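PDB 3L76: aspartokinase from Synechocystis, which probably catalyses the ATP-dependent phosphorylation of the beta-carboxyl group of L-aspartate, and carries ACT domains that bind the amino acids lysine and threonine. Local coordinates for residues Q480-N485 with C490-F495. Numbering follows the deposited sequence.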
loop_
_atom_site.group_PDB
_atom_site.type_symbol
_atom_site.label_atom_id
_atom_site.label_comp_id
_atom_site.label_asym_id
_atom_site.label_seq_id
_atom_site.Cartn_x
_atom_site.Cartn_y
_atom_site.Cartn_z
ATOM N N GLN A 480 50.986 19.000 -10.192
ATOM C CA GLN A 480 52.141 19.035 -11.094
ATOM C C GLN A 480 52.732 17.664 -11.419
ATOM O O GLN A 480 52.423 16.656 -10.777
ATOM C CB GLN A 480 53.218 19.966 -10.530
ATOM C CG GLN A 480 52.708 21.410 -10.297
ATOM C CD GLN A 480 51.937 21.916 -11.507
ATOM O OE1 GLN A 480 52.521 22.252 -12.537
ATOM N NE2 GLN A 480 50.619 21.958 -11.392
ATOM N N ARG A 481 53.581 17.626 -12.436
ATOM C CA ARG A 481 54.462 16.479 -12.622
ATOM C C ARG A 481 55.444 16.348 -11.451
ATOM O O ARG A 481 55.929 17.346 -10.910
ATOM C CB ARG A 481 55.216 16.585 -13.932
ATOM C CG ARG A 481 54.304 16.398 -15.120
ATOM C CD ARG A 481 55.048 16.412 -16.433
ATOM N NE ARG A 481 54.308 15.709 -17.475
ATOM C CZ ARG A 481 54.737 15.550 -18.724
ATOM N NH1 ARG A 481 55.911 16.046 -19.095
ATOM N NH2 ARG A 481 53.992 14.890 -19.605
ATOM N N CYS A 482 55.692 15.111 -11.043
ATOM C CA CYS A 482 56.656 14.802 -9.983
ATOM C C CYS A 482 58.076 15.232 -10.381
ATOM O O CYS A 482 58.500 15.014 -11.523
ATOM C CB CYS A 482 56.684 13.292 -9.731
ATOM S SG CYS A 482 55.124 12.559 -9.375
ATOM N N ARG A 483 58.824 15.828 -9.456
ATOM C CA ARG A 483 60.248 16.064 -9.735
ATOM C C ARG A 483 61.063 14.757 -9.654
ATOM O O ARG A 483 61.220 14.150 -8.583
ATOM C CB ARG A 483 60.833 17.122 -8.803
ATOM C CG ARG A 483 59.864 18.216 -8.452
ATOM C CD ARG A 483 60.493 19.196 -7.501
ATOM N NE ARG A 483 60.662 18.681 -6.139
ATOM C CZ ARG A 483 59.745 18.797 -5.178
ATOM N NH1 ARG A 483 58.572 19.381 -5.439
ATOM N NH2 ARG A 483 59.994 18.327 -3.952
ATOM N N ILE A 484 61.588 14.347 -10.810
ATOM C CA ILE A 484 62.394 13.128 -10.950
ATOM C C ILE A 484 63.513 13.335 -11.991
ATOM O O ILE A 484 63.303 14.007 -13.003
ATOM C CB ILE A 484 61.536 11.872 -11.333
ATOM C CG1 ILE A 484 61.015 11.954 -12.771
ATOM C CG2 ILE A 484 60.379 11.670 -10.368
ATOM C CD1 ILE A 484 60.472 10.634 -13.283
ATOM N N ASN A 485 64.694 12.769 -11.732
ATOM C CA ASN A 485 65.855 12.929 -12.619
ATOM C C ASN A 485 65.505 12.531 -14.046
ATOM O O ASN A 485 65.003 13.345 -14.819
ATOM C CB ASN A 485 67.057 12.113 -12.106
ATOM C CG ASN A 485 68.376 12.470 -12.813
ATOM O OD1 ASN A 485 68.707 11.911 -13.862
ATOM N ND2 ASN A 485 69.140 13.389 -12.220
ATOM N N CYS A 490 55.324 11.646 -14.701
ATOM C CA CYS A 490 54.303 11.130 -13.811
ATOM C C CYS A 490 53.815 12.207 -12.828
ATOM O O CYS A 490 54.476 13.231 -12.636
ATOM C CB CYS A 490 54.851 9.914 -13.065
ATOM S SG CYS A 490 56.170 10.360 -11.927
ATOM N N ARG A 491 52.646 11.976 -12.227
ATOM C CA ARG A 491 52.078 12.895 -11.251
ATOM C C ARG A 491 51.563 12.060 -10.084
ATOM O O ARG A 491 51.271 10.894 -10.259
ATOM C CB ARG A 491 50.924 13.700 -11.863
ATOM C CG ARG A 491 51.257 14.502 -13.105
ATOM C CD ARG A 491 50.015 15.226 -13.671
ATOM N NE ARG A 491 50.269 15.692 -15.031
ATOM C CZ ARG A 491 50.632 16.930 -15.347
ATOM N NH1 ARG A 491 50.739 17.855 -14.402
ATOM N NH2 ARG A 491 50.873 17.245 -16.615
ATOM N N ASP A 492 51.480 12.656 -8.904
ATOM C CA ASP A 492 50.836 12.033 -7.769
ATOM C C ASP A 492 49.349 12.298 -7.862
ATOM O O ASP A 492 48.930 13.352 -8.341
ATOM C CB ASP A 492 51.372 12.621 -6.467
ATOM C CG ASP A 492 52.823 12.276 -6.220
ATOM O OD1 ASP A 492 53.338 11.339 -6.872
ATOM O OD2 ASP A 492 53.437 12.943 -5.360
ATOM N N ILE A 493 48.552 11.337 -7.406
ATOM C CA ILE A 493 47.112 11.509 -7.352
ATOM C C ILE A 493 46.665 11.255 -5.931
ATOM O O ILE A 493 46.875 10.172 -5.409
ATOM C CB ILE A 493 46.366 10.532 -8.306
ATOM C CG1 ILE A 493 46.744 10.802 -9.760
ATOM C CG2 ILE A 493 44.839 10.637 -8.125
ATOM C CD1 ILE A 493 45.994 9.933 -10.759
ATOM N N ALA A 494 46.061 12.259 -5.305
ATOM C CA ALA A 494 45.459 12.096 -3.992
ATOM C C ALA A 494 43.925 12.090 -4.093
ATOM O O ALA A 494 43.341 12.783 -4.929
ATOM C CB ALA A 494 45.927 13.208 -3.058
ATOM N N PHE A 495 43.275 11.314 -3.233
ATOM C CA PHE A 495 41.821 11.279 -3.219
ATOM C C PHE A 495 41.344 10.915 -1.832
ATOM O O PHE A 495 42.123 10.446 -1.020
ATOM C CB PHE A 495 41.272 10.295 -4.260
ATOM C CG PHE A 495 41.576 8.853 -3.966
ATOM C CD1 PHE A 495 42.768 8.284 -4.384
ATOM C CD2 PHE A 495 40.664 8.057 -3.285
ATOM C CE1 PHE A 495 43.056 6.940 -4.115
ATOM C CE2 PHE A 495 40.951 6.718 -3.016
ATOM C CZ PHE A 495 42.149 6.162 -3.433
HETATM O O HOH W 1 52.514 15.703 -8.256
HETATM O O HOH W 2 57.503 13.362 -14.033
#
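Cys482 and Cys490 hold the end of this ACT-domain hairpin together: Cys482 N donates a nearly straight hydrogen bond (165° at the hydrogen) to Cys490 O, 2.7 Å away. Their side chains also meet, with SG of Cys482 3.5 Å from SG of Cys490, too far for a disulfide. The short cysteine side chain places its large, polarisable sulfur between the Cys490 sulfur and OD1 of Asp492, which lies 3.3 Å from SG of Cys482. CG of Arg481 sits 3.7 Å from CZ of Arg491, over the centre of one guanidinium face, while the two guanidinium planes are turned 48° apart. The Arg491 chain runs extended (chi2 178°), long enough to carry its flat group past Arg481 to Asp454. One water bridges Gln480 O to Asp492 N, and a second joins Cys482 O to Cys490 N. Further out, Asp454, a threonine-pocket residue, forms salt bridges with both arginines, and Ser479 O accepts a bond from NH1 of Arg491. Asp492 is tied to Arg450 and the backbone of His451. Shortening Arg491 to alanine would probably take a cationic partner from Asp454 and uncover CG of Arg481. The shared carboxylate probably lets the two guanidinium groups lie close together, linking the hairpin to the threonine pocket.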